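Local coordinates for phage-like element PBSX protein XkdM (Bacillus subtilis, PDB 2GUJ) that probably serves as the tail tube protein of the phage-like element PBSX, the building block of the tube inside its tail, at residues Ile9-Leu18 with Pro84-Asp93; Ala24-Glu34 with Ala55-Lys65. One frame throughout, in Å; residues are numbered along the deposited sequence.

Interaction 1. Residues Ile9-Leu18 with Pro84-Asp93; sequences ISGKEGRLFL and PYFTLQAVLD
The F86 ring is met obliquely by two leucine methyl groups from the facing strand. CD1 of L16 comes to 3.6 Å from CD2 of F86, the two side chains running side by side in the same direction, while CD1 of L18 approaches more loosely and also reaches CB of P84. F111 adds an edge-to-face ring contact to F86, and helix 68-79 packs on it through F70 and M74. L16 stands with CG between its backbone N and carbonyl carbon (chi1 79°), which brings CD1 over to F86 while CB faces CB of L88 at 4.2 Å. F17 is on the opposite face of the sheet, the one carrying R15, T87 and Q89; near its ring plane, the carbonyl oxygens of T87 and R15 lie at the edge.

Backbone bonds join strands 14-18 and 86-92 as an antiparallel pair. F17 N reaches T87 O at 2.8 Å, T87 N returns to F17 O, and Q89 N binds R15 O at 2.8 Å; the reverse bond from R15 N to Q89 O is weak. Beyond G14 the ladder becomes loose as the chain turns a corner at K12 and E13, with V91 N making only long, weak bonds to the carbonyls there.

On the strand 9-11 side of the corner, D93 N donates to S10 O at 3.2 Å. S10 OG also donates to D93 OD1, on the syn side of the carboxylate, though OD1 sits too near S10 O for its place to be sure. The backbone bonds from R15 to F17 therefore set the register, apolar packing holds the F86 end, and the less regular end near the corner relies on the D93 N to S10 O bond and, less surely, on the hydroxyl-carboxylate pair.

Interaction 2. Residues Ala24-Glu34 with Ala55-Lys65; sequences AHIKTFEANVE and ANGTGTATFYK
T28 O receives T62 N at 2.9 Å, in a nearly linear bond (174° at the hydrogen) that runs almost along the C=O axis. T62 OG1 also points to this oxygen, but its position is less certain. The ladder continues with E30 N to T60 O at 2.8 Å and T60 N back to E30 O; farther on, E34 N meets N56 O at 3.1 Å.

Between I26 and F29 the register slips by one residue, a beta bulge. The I26 and F63 side chains leave their pair in different directions, yet with CG1 anti to the backbone N (chi1 176°) the I26 chain reaches across, and CD1 lies over one face of the F63 ring, 3.6 Å from the centroid, in a CH-pi contact. A24 CB sits at the edge of that ring. On the exposed side K27 runs beside Y64 and sets NZ over the tyrosine face, 3.8 Å from the centroid, a cation-pi contact; E13 gives the ammonium its salt bridge.

Such a long, bulged antiparallel pair with apolar groups turned inward is consistent with the beta-barrel fold of phage tail tube proteins.

In the fold
Interactions 1 and 2 lie with centres about 7 Å apart, each about 4 Å from the centre of the chain, within one antiparallel sheet. Strand 21-33 connects them: it pairs with strands 9-11 and 14-18 on one side and with strand 57-63 on the other, giving the order 86-92, 14-18, 21-33, 57-63. Direct links include I9 O to A31 N and G14 N to I26 O, both probable hydrogen bonds. Along the chain, interaction 2 is nested inside the loop that interaction 1 closes, so the two contacts together tie early and later strands into a single sheet, as expected of a tail-tube barrel.

Interaction 1. Residues Ile9-Leu18 with Pro84-Asp93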
ATOM      1  N   ILE B   9      -2.414  -5.587  10.440  1.00 24.21           N
ATOM      2  CA  ILE B   9      -1.604  -5.712  11.652  1.00 18.80           C
ATOM      3  C   ILE B   9      -0.688  -4.507  11.711  1.00 18.07           C
ATOM      4  O   ILE B   9       0.003  -4.209  10.733  1.00 17.38           O
ATOM      5  CB  ILE B   9      -0.673  -6.922  11.598  1.00 12.13           C
ATOM      6  CG1 ILE B   9       0.285  -6.899  12.800  1.00 10.00           C
ATOM      7  CG2 ILE B   9       0.122  -6.880  10.317  1.00 11.91           C
ATOM      8  CD1 ILE B   9       1.317  -8.005  12.798  1.00 10.00           C
ATOM      9  N   SER B  10      -0.649  -3.825  12.848  1.00 10.72           N
ATOM     10  CA  SER B  10       0.209  -2.661  12.959  1.00 10.19           C
ATOM     11  C   SER B  10       0.638  -2.426  14.393  1.00 11.84           C
ATOM     12  O   SER B  10      -0.003  -2.897  15.327  1.00 10.00           O
ATOM     13  CB  SER B  10      -0.524  -1.436  12.458  1.00 10.00           C
ATOM     14  OG  SER B  10      -1.163  -0.816  13.546  1.00 10.00           O
ATOM     15  N   GLY B  11       1.720  -1.680  14.562  1.00 10.00           N
ATOM     16  CA  GLY B  11       2.199  -1.400  15.896  1.00 12.27           C
ATOM     17  C   GLY B  11       2.968  -0.098  16.031  1.00 14.91           C
ATOM     18  O   GLY B  11       3.676   0.325  15.120  1.00 13.70           O
ATOM     19  N   LYS B  12       2.821   0.538  17.186  1.00 15.67           N
ATOM     20  CA  LYS B  12       3.504   1.791  17.482  1.00 17.60           C
ATOM     21  C   LYS B  12       5.015   1.576  17.604  1.00 19.73           C
ATOM     22  O   LYS B  12       5.508   0.455  17.482  1.00 18.97           O
ATOM     23  CB  LYS B  12       2.965   2.371  18.793  1.00 36.33           C
ATOM     24  CG  LYS B  12       1.872   3.440  18.659  1.00 38.10           C
ATOM     25  CD  LYS B  12       2.494   4.843  18.664  1.00 39.46           C
ATOM     26  CE  LYS B  12       1.508   5.938  19.046  1.00 37.53           C
ATOM     27  NZ  LYS B  12       2.229   7.226  19.209  1.00 35.87           N
ATOM     28  N   GLU B  13       5.719   2.674  17.859  1.00 30.85           N
ATOM     29  CA  GLU B  13       7.170   2.727  18.010  1.00 32.73           C
ATOM     30  C   GLU B  13       7.903   1.397  18.050  1.00 31.56           C
ATOM     31  O   GLU B  13       7.652   0.567  18.920  1.00 31.07           O
ATOM     32  CB  GLU B  13       7.521   3.540  19.253  1.00 50.63           C
ATOM     33  CG  GLU B  13       6.853   4.902  19.271  1.00 55.43           C
ATOM     34  CD  GLU B  13       7.777   6.023  19.718  1.00 58.46           C
ATOM     35  OE1 GLU B  13       7.305   7.178  19.746  1.00 60.85           O
ATOM     36  OE2 GLU B  13       8.962   5.765  20.033  1.00 57.88           O
ATOM     37  N   GLY B  14       8.823   1.211  17.102  1.00 38.11           N
ATOM     38  CA  GLY B  14       9.597  -0.020  17.028  1.00 36.67           C
ATOM     39  C   GLY B  14      11.027   0.178  16.550  1.00 35.73           C
ATOM     40  O   GLY B  14      11.403   1.269  16.127  1.00 37.10           O
ATOM     41  N   ARG B  15      11.827  -0.880  16.623  1.00 37.90           N
ATOM     42  CA  ARG B  15      13.222  -0.828  16.202  1.00 35.79           C
ATOM     43  C   ARG B  15      13.566  -2.044  15.336  1.00 33.03           C
ATOM     44  O   ARG B  15      13.159  -3.163  15.659  1.00 33.14           O
ATOM     45  CB  ARG B  15      14.134  -0.797  17.433  1.00 47.07           C
ATOM     46  CG  ARG B  15      14.147   0.524  18.205  1.00 51.22           C
ATOM     47  CD  ARG B  15      12.912   0.731  19.071  1.00 54.03           C
ATOM     48  NE  ARG B  15      12.659   2.159  19.266  1.00 59.13           N
ATOM     49  CZ  ARG B  15      11.765   2.660  20.116  1.00 61.94           C
ATOM     50  NH1 ARG B  15      11.033   1.842  20.866  1.00 63.31           N
ATOM     51  NH2 ARG B  15      11.596   3.980  20.207  1.00 62.12           N
ATOM     52  N   LEU B  16      14.302  -1.840  14.241  1.00 20.89           N
ATOM     53  CA  LEU B  16      14.674  -2.969  13.367  1.00 19.17           C
ATOM     54  C   LEU B  16      16.174  -3.264  13.494  1.00 18.59           C
ATOM     55  O   LEU B  16      17.004  -2.367  13.390  1.00 18.12           O
ATOM     56  CB  LEU B  16      14.325  -2.673  11.901  1.00 15.53           C
ATOM     57  CG  LEU B  16      15.303  -1.764  11.160  1.00 13.55           C
ATOM     58  CD1 LEU B  16      14.943  -1.681   9.679  1.00 12.67           C
ATOM     59  CD2 LEU B  16      15.277  -0.403  11.806  1.00 10.59           C
ATOM     60  N   PHE B  17      16.513  -4.531  13.699  1.00 24.70           N
ATOM     61  CA  PHE B  17      17.904  -4.918  13.909  1.00 23.19           C
ATOM     62  C   PHE B  17      18.533  -5.711  12.774  1.00 22.22           C
ATOM     63  O   PHE B  17      18.002  -6.735  12.365  1.00 22.71           O
ATOM     64  CB  PHE B  17      18.013  -5.734  15.208  1.00 24.95           C
ATOM     65  CG  PHE B  17      17.430  -5.044  16.420  1.00 25.23           C
ATOM     66  CD1 PHE B  17      16.119  -4.569  16.414  1.00 27.04           C
ATOM     67  CD2 PHE B  17      18.186  -4.873  17.569  1.00 25.73           C
ATOM     68  CE1 PHE B  17      15.576  -3.934  17.532  1.00 26.59           C
ATOM     69  CE2 PHE B  17      17.648  -4.244  18.684  1.00 26.56           C
ATOM     70  CZ  PHE B  17      16.341  -3.773  18.665  1.00 27.15           C
ATOM     71  N   LEU B  18      19.659  -5.239  12.249  1.00 10.00           N
ATOM     72  CA  LEU B  18      20.319  -5.975  11.181  1.00 10.00           C
ATOM     73  C   LEU B  18      21.322  -6.862  11.894  1.00 10.00           C
ATOM     74  O   LEU B  18      22.280  -6.387  12.506  1.00 10.00           O
ATOM     75  CB  LEU B  18      21.017  -5.031  10.206  1.00 23.31           C
ATOM     76  CG  LEU B  18      21.361  -5.666   8.852  1.00 23.31           C
ATOM     77  CD1 LEU B  18      21.714  -4.577   7.839  1.00 24.14           C
ATOM     78  CD2 LEU B  18      22.521  -6.626   9.021  1.00 24.09           C
ATOM     79  N   PRO B  84      19.127  -6.291   2.110  1.00 38.53           N
ATOM     80  CA  PRO B  84      19.331  -7.038   3.351  1.00 36.11           C
ATOM     81  C   PRO B  84      18.026  -7.363   4.070  1.00 34.13           C
ATOM     82  O   PRO B  84      16.993  -6.762   3.792  1.00 35.44           O
ATOM     83  CB  PRO B  84      20.200  -6.088   4.161  1.00 41.37           C
ATOM     84  CG  PRO B  84      19.607  -4.761   3.818  1.00 40.49           C
ATOM     85  CD  PRO B  84      19.422  -4.858   2.311  1.00 41.85           C
ATOM     86  N   TYR B  85      18.088  -8.317   4.990  1.00 19.87           N
ATOM     87  CA  TYR B  85      16.924  -8.710   5.765  1.00 15.97           C
ATOM     88  C   TYR B  85      17.018  -8.186   7.185  1.00 15.81           C
ATOM     89  O   TYR B  85      17.795  -8.705   7.987  1.00 15.88           O
ATOM     90  CB  TYR B  85      16.809 -10.224   5.854  1.00 12.89           C
ATOM     91  CG  TYR B  85      16.283 -10.919   4.631  1.00 10.06           C
ATOM     92  CD1 TYR B  85      15.216 -10.397   3.906  1.00 10.00           C
ATOM     93  CD2 TYR B  85      16.808 -12.144   4.234  1.00 10.00           C
ATOM     94  CE1 TYR B  85      14.686 -11.084   2.811  1.00 10.00           C
ATOM     95  CE2 TYR B  85      16.282 -12.834   3.148  1.00 10.00           C
ATOM     96  CZ  TYR B  85      15.223 -12.294   2.442  1.00 10.00           C
ATOM     97  OH  TYR B  85      14.721 -12.954   1.351  1.00 10.00           O
ATOM     98  N   PHE B  86      16.238  -7.169   7.510  1.00 12.14           N
ATOM     99  CA  PHE B  86      16.256  -6.640   8.861  1.00 13.37           C
ATOM    100  C   PHE B  86      15.110  -7.295   9.638  1.00 12.33           C
ATOM    101  O   PHE B  86      14.179  -7.854   9.044  1.00 14.38           O
ATOM    102  CB  PHE B  86      16.059  -5.120   8.866  1.00 38.30           C
ATOM    103  CG  PHE B  86      16.492  -4.436   7.602  1.00 41.79           C
ATOM    104  CD1 PHE B  86      15.963  -4.815   6.373  1.00 44.85           C
ATOM    105  CD2 PHE B  86      17.384  -3.373   7.645  1.00 42.43           C
ATOM    106  CE1 PHE B  86      16.307  -4.139   5.198  1.00 45.89           C
ATOM    107  CE2 PHE B  86      17.737  -2.685   6.477  1.00 44.88           C
ATOM    108  CZ  PHE B  86      17.196  -3.073   5.249  1.00 44.98           C
ATOM    109  N   THR B  87      15.192  -7.249  10.962  1.00 16.70           N
ATOM    110  CA  THR B  87      14.157  -7.812  11.815  1.00 15.06           C
ATOM    111  C   THR B  87      13.522  -6.652  12.563  1.00 15.53           C
ATOM    112  O   THR B  87      14.153  -6.046  13.431  1.00 15.89           O
ATOM    113  CB  THR B  87      14.752  -8.788  12.820  1.00 10.00           C
ATOM    114  OG1 THR B  87      15.059 -10.011  12.143  1.00 10.00           O
ATOM    115  CG2 THR B  87      13.783  -9.039  13.983  1.00 10.00           C
ATOM    116  N   LEU B  88      12.272  -6.350  12.231  1.00 13.69           N
ATOM    117  CA  LEU B  88      11.576  -5.233  12.851  1.00 13.96           C
ATOM    118  C   LEU B  88      10.826  -5.649  14.110  1.00 15.02           C
ATOM    119  O   LEU B  88       9.809  -6.346  14.042  1.00 16.18           O
ATOM    120  CB  LEU B  88      10.624  -4.590  11.827  1.00 10.38           C
ATOM    121  CG  LEU B  88       9.953  -3.321  12.362  1.00 10.00           C
ATOM    122  CD1 LEU B  88       9.259  -2.533  11.249  1.00 10.00           C
ATOM    123  CD2 LEU B  88       8.959  -3.716  13.443  1.00 10.00           C
ATOM    124  N   GLN B  89      11.299  -5.187  15.260  1.00 16.74           N
ATOM    125  CA  GLN B  89      10.656  -5.564  16.513  1.00 19.41           C
ATOM    126  C   GLN B  89      10.010  -4.388  17.246  1.00 20.19           C
ATOM    127  O   GLN B  89      10.673  -3.670  17.990  1.00 18.45           O
ATOM    128  CB  GLN B  89      11.668  -6.260  17.419  1.00 26.54           C
ATOM    129  CG  GLN B  89      11.019  -7.038  18.531  1.00 29.17           C
ATOM    130  CD  GLN B  89      12.007  -7.892  19.287  1.00 31.43           C
ATOM    131  OE1 GLN B  89      11.651  -8.561  20.264  1.00 32.68           O
ATOM    132  NE2 GLN B  89      13.261  -7.880  18.841  1.00 31.01           N
ATOM    133  N   ALA B  90       8.705  -4.215  17.043  1.00 15.12           N
ATOM    134  CA  ALA B  90       7.968  -3.111  17.648  1.00 16.08           C
ATOM    135  C   ALA B  90       6.969  -3.530  18.707  1.00 16.72           C
ATOM    136  O   ALA B  90       6.921  -4.688  19.131  1.00 14.60           O
ATOM    137  CB  ALA B  90       7.240  -2.312  16.557  1.00 23.52           C
ATOM    138  N   VAL B  91       6.164  -2.551  19.114  1.00 32.30           N
ATOM    139  CA  VAL B  91       5.127  -2.746  20.118  1.00 33.28           C
ATOM    140  C   VAL B  91       3.747  -2.766  19.464  1.00 34.66           C
ATOM    141  O   VAL B  91       3.332  -1.789  18.848  1.00 35.78           O
ATOM    142  CB  VAL B  91       5.131  -1.614  21.166  1.00 21.96           C
ATOM    143  CG1 VAL B  91       3.857  -1.686  21.988  1.00 24.51           C
ATOM    144  CG2 VAL B  91       6.354  -1.726  22.070  1.00 22.74           C
ATOM    145  N   LEU B  92       3.024  -3.866  19.627  1.00 36.33           N
ATOM    146  CA  LEU B  92       1.704  -3.990  19.027  1.00 38.42           C
ATOM    147  C   LEU B  92       0.734  -2.893  19.446  1.00 41.88           C
ATOM    148  O   LEU B  92       0.738  -2.458  20.596  1.00 41.93           O
ATOM    149  CB  LEU B  92       1.108  -5.351  19.362  1.00 10.13           C
ATOM    150  CG  LEU B  92      -0.095  -5.721  18.504  1.00 10.00           C
ATOM    151  CD1 LEU B  92       0.194  -5.488  17.030  1.00 10.00           C
ATOM    152  CD2 LEU B  92      -0.431  -7.167  18.760  1.00 10.00           C
ATOM    153  N   ASP B  93      -0.093  -2.442  18.505  1.00 35.18           N
ATOM    154  CA  ASP B  93      -1.071  -1.403  18.797  1.00 38.72           C
ATOM    155  C   ASP B  93      -2.496  -1.835  18.466  1.00 43.29           C
ATOM    156  O   ASP B  93      -3.233  -1.115  17.789  1.00 46.50           O
ATOM    157  CB  ASP B  93      -0.738  -0.100  18.044  1.00 36.01           C
ATOM    158  CG  ASP B  93      -0.853  -0.237  16.528  1.00 35.87           C
ATOM    159  OD1 ASP B  93      -1.553  -1.163  16.057  1.00 35.12           O
ATOM    160  OD2 ASP B  93      -0.257   0.601  15.810  1.00 34.50           O
TER

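Interaction 2. Residues Ala24-Glu34 with Ala55-Lys65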
ATOM      1  N   ALA B  24      17.480   1.954  13.147  1.00 50.86           N
ATOM      2  CA  ALA B  24      16.450   2.942  12.849  1.00 51.81           C
ATOM      3  C   ALA B  24      15.280   2.803  13.795  1.00 51.99           C
ATOM      4  O   ALA B  24      14.635   1.756  13.866  1.00 53.49           O
ATOM      5  CB  ALA B  24      15.964   2.808  11.414  1.00 25.96           C
ATOM      6  N   HIS B  25      15.019   3.860  14.543  1.00 47.43           N
ATOM      7  CA  HIS B  25      13.902   3.849  15.462  1.00 47.67           C
ATOM      8  C   HIS B  25      12.705   4.168  14.602  1.00 44.93           C
ATOM      9  O   HIS B  25      12.295   5.322  14.493  1.00 45.70           O
ATOM     10  CB  HIS B  25      14.095   4.904  16.549  1.00 57.20           C
ATOM     11  CG  HIS B  25      15.213   4.583  17.488  1.00 61.36           C
ATOM     12  ND1 HIS B  25      15.460   5.309  18.636  1.00 63.32           N
ATOM     13  CD2 HIS B  25      16.137   3.592  17.466  1.00 62.58           C
ATOM     14  CE1 HIS B  25      16.482   4.776  19.278  1.00 64.31           C
ATOM     15  NE2 HIS B  25      16.913   3.731  18.589  1.00 63.96           N
ATOM     16  N   ILE B  26      12.164   3.133  13.975  1.00 25.17           N
ATOM     17  CA  ILE B  26      11.011   3.280  13.106  1.00 21.46           C
ATOM     18  C   ILE B  26       9.713   3.460  13.882  1.00 18.17           C
ATOM     19  O   ILE B  26       9.401   2.692  14.789  1.00 17.27           O
ATOM     20  CB  ILE B  26      10.879   2.073  12.178  1.00 31.02           C
ATOM     21  CG1 ILE B  26       9.613   2.208  11.338  1.00 29.94           C
ATOM     22  CG2 ILE B  26      10.870   0.789  12.996  1.00 31.18           C
ATOM     23  CD1 ILE B  26       9.805   1.799   9.898  1.00 29.95           C
ATOM     24  N   LYS B  27       8.955   4.484  13.515  1.00 21.09           N
ATOM     25  CA  LYS B  27       7.700   4.764  14.193  1.00 20.04           C
ATOM     26  C   LYS B  27       6.562   3.924  13.655  1.00 18.62           C
ATOM     27  O   LYS B  27       6.740   2.753  13.342  1.00 20.41           O
ATOM     28  CB  LYS B  27       7.340   6.237  14.059  1.00 35.50           C
ATOM     29  CG  LYS B  27       7.204   6.949  15.390  1.00 38.56           C
ATOM     30  CD  LYS B  27       8.515   6.938  16.155  1.00 41.48           C
ATOM     31  CE  LYS B  27       8.456   7.891  17.328  1.00 42.59           C
ATOM     32  NZ  LYS B  27       9.711   7.890  18.136  1.00 43.23           N
ATOM     33  N   THR B  28       5.383   4.521  13.559  1.00 24.10           N
ATOM     34  CA  THR B  28       4.228   3.809  13.056  1.00 20.73           C
ATOM     35  C   THR B  28       4.558   2.934  11.858  1.00 19.31           C
ATOM     36  O   THR B  28       5.283   3.337  10.942  1.00 18.81           O
ATOM     37  CB  THR B  28       3.129   4.783  12.650  1.00 20.91           C
ATOM     38  OG1 THR B  28       2.074   4.064  12.004  1.00 19.59           O
ATOM     39  CG2 THR B  28       3.687   5.831  11.681  1.00 21.48           C
ATOM     40  N   PHE B  29       4.016   1.726  11.884  1.00 10.00           N
ATOM     41  CA  PHE B  29       4.201   0.766  10.809  1.00 10.00           C
ATOM     42  C   PHE B  29       2.934  -0.068  10.772  1.00 10.00           C
ATOM     43  O   PHE B  29       2.286  -0.257  11.801  1.00 10.00           O
ATOM     44  CB  PHE B  29       5.424  -0.110  11.093  1.00 18.19           C
ATOM     45  CG  PHE B  29       5.110  -1.398  11.780  1.00 17.11           C
ATOM     46  CD1 PHE B  29       4.662  -2.490  11.053  1.00 16.60           C
ATOM     47  CD2 PHE B  29       5.204  -1.503  13.165  1.00 17.81           C
ATOM     48  CE1 PHE B  29       4.302  -3.670  11.695  1.00 17.86           C
ATOM     49  CE2 PHE B  29       4.849  -2.680  13.816  1.00 16.96           C
ATOM     50  CZ  PHE B  29       4.390  -3.769  13.080  1.00 17.44           C
ATOM     51  N   GLU B  30       2.571  -0.553   9.592  1.00 23.50           N
ATOM     52  CA  GLU B  30       1.371  -1.372   9.453  1.00 24.63           C
ATOM     53  C   GLU B  30       1.558  -2.394   8.337  1.00 23.74           C
ATOM     54  O   GLU B  30       1.684  -2.030   7.170  1.00 23.96           O
ATOM     55  CB  GLU B  30       0.163  -0.486   9.144  1.00 40.32           C
ATOM     56  CG  GLU B  30      -1.150  -1.254   8.971  1.00 45.95           C
ATOM     57  CD  GLU B  30      -2.275  -0.380   8.427  1.00 48.67           C
ATOM     58  OE1 GLU B  30      -2.173   0.072   7.260  1.00 49.64           O
ATOM     59  OE2 GLU B  30      -3.266  -0.145   9.161  1.00 48.11           O
ATOM     60  N   ALA B  31       1.565  -3.673   8.699  1.00 10.00           N
ATOM     61  CA  ALA B  31       1.760  -4.734   7.723  1.00 10.00           C
ATOM     62  C   ALA B  31       0.459  -5.378   7.303  1.00 10.00           C
ATOM     63  O   ALA B  31      -0.609  -4.906   7.661  1.00 10.00           O
ATOM     64  CB  ALA B  31       2.707  -5.786   8.281  1.00 27.72           C
ATOM     65  N   ASN B  32       0.567  -6.485   6.577  1.00 27.17           N
ATOM     66  CA  ASN B  32      -0.595  -7.206   6.061  1.00 30.33           C
ATOM     67  C   ASN B  32      -0.369  -8.693   5.787  1.00 31.38           C
ATOM     68  O   ASN B  32      -0.006  -9.049   4.662  1.00 33.03           O
ATOM     69  CB  ASN B  32      -1.038  -6.567   4.746  1.00 36.42           C
ATOM     70  CG  ASN B  32      -1.962  -5.396   4.945  1.00 38.51           C
ATOM     71  OD1 ASN B  32      -3.086  -5.560   5.418  1.00 39.86           O
ATOM     72  ND2 ASN B  32      -1.504  -4.203   4.574  1.00 38.62           N
ATOM     73  N   VAL B  33      -0.587  -9.577   6.757  1.00 10.07           N
ATOM     74  CA  VAL B  33      -0.389 -10.994   6.446  1.00 11.64           C
ATOM     75  C   VAL B  33      -1.182 -11.355   5.192  1.00 14.05           C
ATOM     76  O   VAL B  33      -2.380 -11.106   5.119  1.00 13.57           O
ATOM     77  CB  VAL B  33      -0.846 -11.912   7.584  1.00 17.94           C
ATOM     78  CG1 VAL B  33       0.264 -12.054   8.609  1.00 18.28           C
ATOM     79  CG2 VAL B  33      -2.092 -11.348   8.238  1.00 18.74           C
ATOM     80  N   GLU B  34      -0.509 -11.922   4.197  1.00 20.55           N
ATOM     81  CA  GLU B  34      -1.180 -12.296   2.963  1.00 24.48           C
ATOM     82  C   GLU B  34      -1.986 -13.566   3.124  1.00 29.25           C
ATOM     83  O   GLU B  34      -1.462 -14.586   3.574  1.00 29.78           O
ATOM     84  CB  GLU B  34      -0.183 -12.512   1.841  1.00 45.29           C
ATOM     85  CG  GLU B  34      -0.840 -13.042   0.577  1.00 46.27           C
ATOM     86  CD  GLU B  34       0.144 -13.757  -0.318  1.00 46.52           C
ATOM     87  OE1 GLU B  34       0.580 -14.871   0.063  1.00 46.13           O
ATOM     88  OE2 GLU B  34       0.483 -13.205  -1.391  1.00 45.72           O
ATOM     89  N   ALA B  55       2.984 -16.665   7.293  1.00 22.46           N
ATOM     90  CA  ALA B  55       2.793 -15.318   7.812  1.00 18.15           C
ATOM     91  C   ALA B  55       3.629 -14.346   6.993  1.00 15.83           C
ATOM     92  O   ALA B  55       4.082 -13.311   7.478  1.00 15.92           O
ATOM     93  CB  ALA B  55       3.187 -15.255   9.273  1.00 31.56           C
ATOM     94  N   ASN B  56       3.850 -14.708   5.739  1.00 14.46           N
ATOM     95  CA  ASN B  56       4.609 -13.881   4.810  1.00 10.00           C
ATOM     96  C   ASN B  56       3.653 -12.768   4.454  1.00 10.00           C
ATOM     97  O   ASN B  56       2.442 -12.964   4.541  1.00 10.00           O
ATOM     98  CB  ASN B  56       4.844 -14.663   3.551  1.00 17.77           C
ATOM     99  CG  ASN B  56       3.540 -15.075   2.914  1.00 16.50           C
ATOM    100  OD1 ASN B  56       2.760 -14.238   2.441  1.00 12.95           O
ATOM    101  ND2 ASN B  56       3.276 -16.373   2.919  1.00 17.65           N
ATOM    102  N   GLY B  57       4.172 -11.624   4.019  1.00 10.41           N
ATOM    103  CA  GLY B  57       3.286 -10.546   3.631  1.00 10.00           C
ATOM    104  C   GLY B  57       3.937  -9.268   3.157  1.00 10.80           C
ATOM    105  O   GLY B  57       5.150  -9.200   2.953  1.00 12.18           O
ATOM    106  N   THR B  58       3.114  -8.244   2.959  1.00 10.00           N
ATOM    107  CA  THR B  58       3.623  -6.946   2.541  1.00 10.28           C
ATOM    108  C   THR B  58       3.261  -5.928   3.594  1.00 10.00           C
ATOM    109  O   THR B  58       2.622  -6.255   4.583  1.00 10.00           O
ATOM    110  CB  THR B  58       3.025  -6.490   1.219  1.00 21.71           C
ATOM    111  OG1 THR B  58       3.208  -7.514   0.231  1.00 25.00           O
ATOM    112  CG2 THR B  58       3.730  -5.216   0.751  1.00 24.02           C
ATOM    113  N   GLY B  59       3.675  -4.690   3.391  1.00 10.44           N
ATOM    114  CA  GLY B  59       3.356  -3.680   4.371  1.00 11.99           C
ATOM    115  C   GLY B  59       3.929  -2.316   4.070  1.00 12.57           C
ATOM    116  O   GLY B  59       4.375  -2.030   2.954  1.00 13.01           O
ATOM    117  N   THR B  60       3.920  -1.477   5.094  1.00 10.00           N
ATOM    118  CA  THR B  60       4.419  -0.127   4.982  1.00 11.16           C
ATOM    119  C   THR B  60       4.755   0.376   6.374  1.00 12.02           C
ATOM    120  O   THR B  60       4.208  -0.100   7.370  1.00 12.95           O
ATOM    121  CB  THR B  60       3.358   0.789   4.347  1.00 22.12           C
ATOM    122  OG1 THR B  60       3.470   2.113   4.898  1.00 24.30           O
ATOM    123  CG2 THR B  60       1.961   0.243   4.603  1.00 20.47           C
ATOM    124  N   ALA B  61       5.664   1.333   6.448  1.00 10.16           N
ATOM    125  CA  ALA B  61       6.040   1.871   7.730  1.00 12.10           C
ATOM    126  C   ALA B  61       6.789   3.156   7.509  1.00 14.02           C
ATOM    127  O   ALA B  61       7.330   3.382   6.428  1.00 14.40           O
ATOM    128  CB  ALA B  61       6.905   0.886   8.453  1.00 10.00           C
ATOM    129  N   THR B  62       6.821   4.002   8.530  1.00 42.92           N
ATOM    130  CA  THR B  62       7.524   5.272   8.434  1.00 45.24           C
ATOM    131  C   THR B  62       8.605   5.369   9.494  1.00 48.49           C
ATOM    132  O   THR B  62       8.389   5.012  10.652  1.00 49.63           O
ATOM    133  CB  THR B  62       6.560   6.470   8.591  1.00 24.28           C
ATOM    134  OG1 THR B  62       5.561   6.167   9.577  1.00 22.46           O
ATOM    135  CG2 THR B  62       5.897   6.783   7.261  1.00 21.59           C
ATOM    136  N   PHE B  63       9.774   5.855   9.102  1.00 13.94           N
ATOM    137  CA  PHE B  63      10.860   5.977  10.050  1.00 15.11           C
ATOM    138  C   PHE B  63      10.827   7.293  10.811  1.00 18.60           C
ATOM    139  O   PHE B  63      10.333   8.309  10.311  1.00 18.10           O
ATOM    140  CB  PHE B  63      12.200   5.807   9.335  1.00 26.89           C
ATOM    141  CG  PHE B  63      12.393   4.445   8.714  1.00 22.52           C
ATOM    142  CD1 PHE B  63      11.651   4.056   7.596  1.00 21.61           C
ATOM    143  CD2 PHE B  63      13.324   3.555   9.243  1.00 20.64           C
ATOM    144  CE1 PHE B  63      11.838   2.800   7.011  1.00 20.00           C
ATOM    145  CE2 PHE B  63      13.518   2.299   8.665  1.00 19.64           C
ATOM    146  CZ  PHE B  63      12.769   1.922   7.543  1.00 19.13           C
ATOM    147  N   TYR B  64      11.340   7.244  12.038  1.00 34.29           N
ATOM    148  CA  TYR B  64      11.408   8.401  12.928  1.00 40.07           C
ATOM    149  C   TYR B  64      12.703   9.177  12.683  1.00 41.01           C
ATOM    150  O   TYR B  64      12.672  10.302  12.198  1.00 40.43           O
ATOM    151  CB  TYR B  64      11.292   7.931  14.399  1.00 65.72           C
ATOM    152  CG  TYR B  64      11.986   8.802  15.440  1.00 70.00           C
ATOM    153  CD1 TYR B  64      11.703  10.168  15.555  1.00 70.00           C
ATOM    154  CD2 TYR B  64      12.947   8.255  16.295  1.00 70.00           C
ATOM    155  CE1 TYR B  64      12.367  10.965  16.496  1.00 70.00           C
ATOM    156  CE2 TYR B  64      13.612   9.041  17.233  1.00 70.00           C
ATOM    157  CZ  TYR B  64      13.325  10.391  17.330  1.00 70.00           C
ATOM    158  OH  TYR B  64      14.017  11.157  18.243  1.00 70.00           O
ATOM    159  N   LYS B  65      13.842   8.577  13.006  1.00 70.00           N
ATOM    160  CA  LYS B  65      15.126   9.248  12.790  1.00 70.00           C
ATOM    161  C   LYS B  65      15.983   8.415  11.838  1.00 70.00           C
ATOM    162  O   LYS B  65      15.749   7.218  11.675  1.00 70.00           O
ATOM    163  CB  LYS B  65      15.870   9.432  14.122  1.00 70.00           C
ATOM    164  CG  LYS B  65      16.032   8.137  14.926  1.00 70.00           C
ATOM    165  CD  LYS B  65      17.107   8.253  16.005  1.00 70.00           C
ATOM    166  CE  LYS B  65      16.791   9.349  17.018  1.00 70.00           C
ATOM    167  NZ  LYS B  65      17.788   9.407  18.129  1.00 70.00           N
TER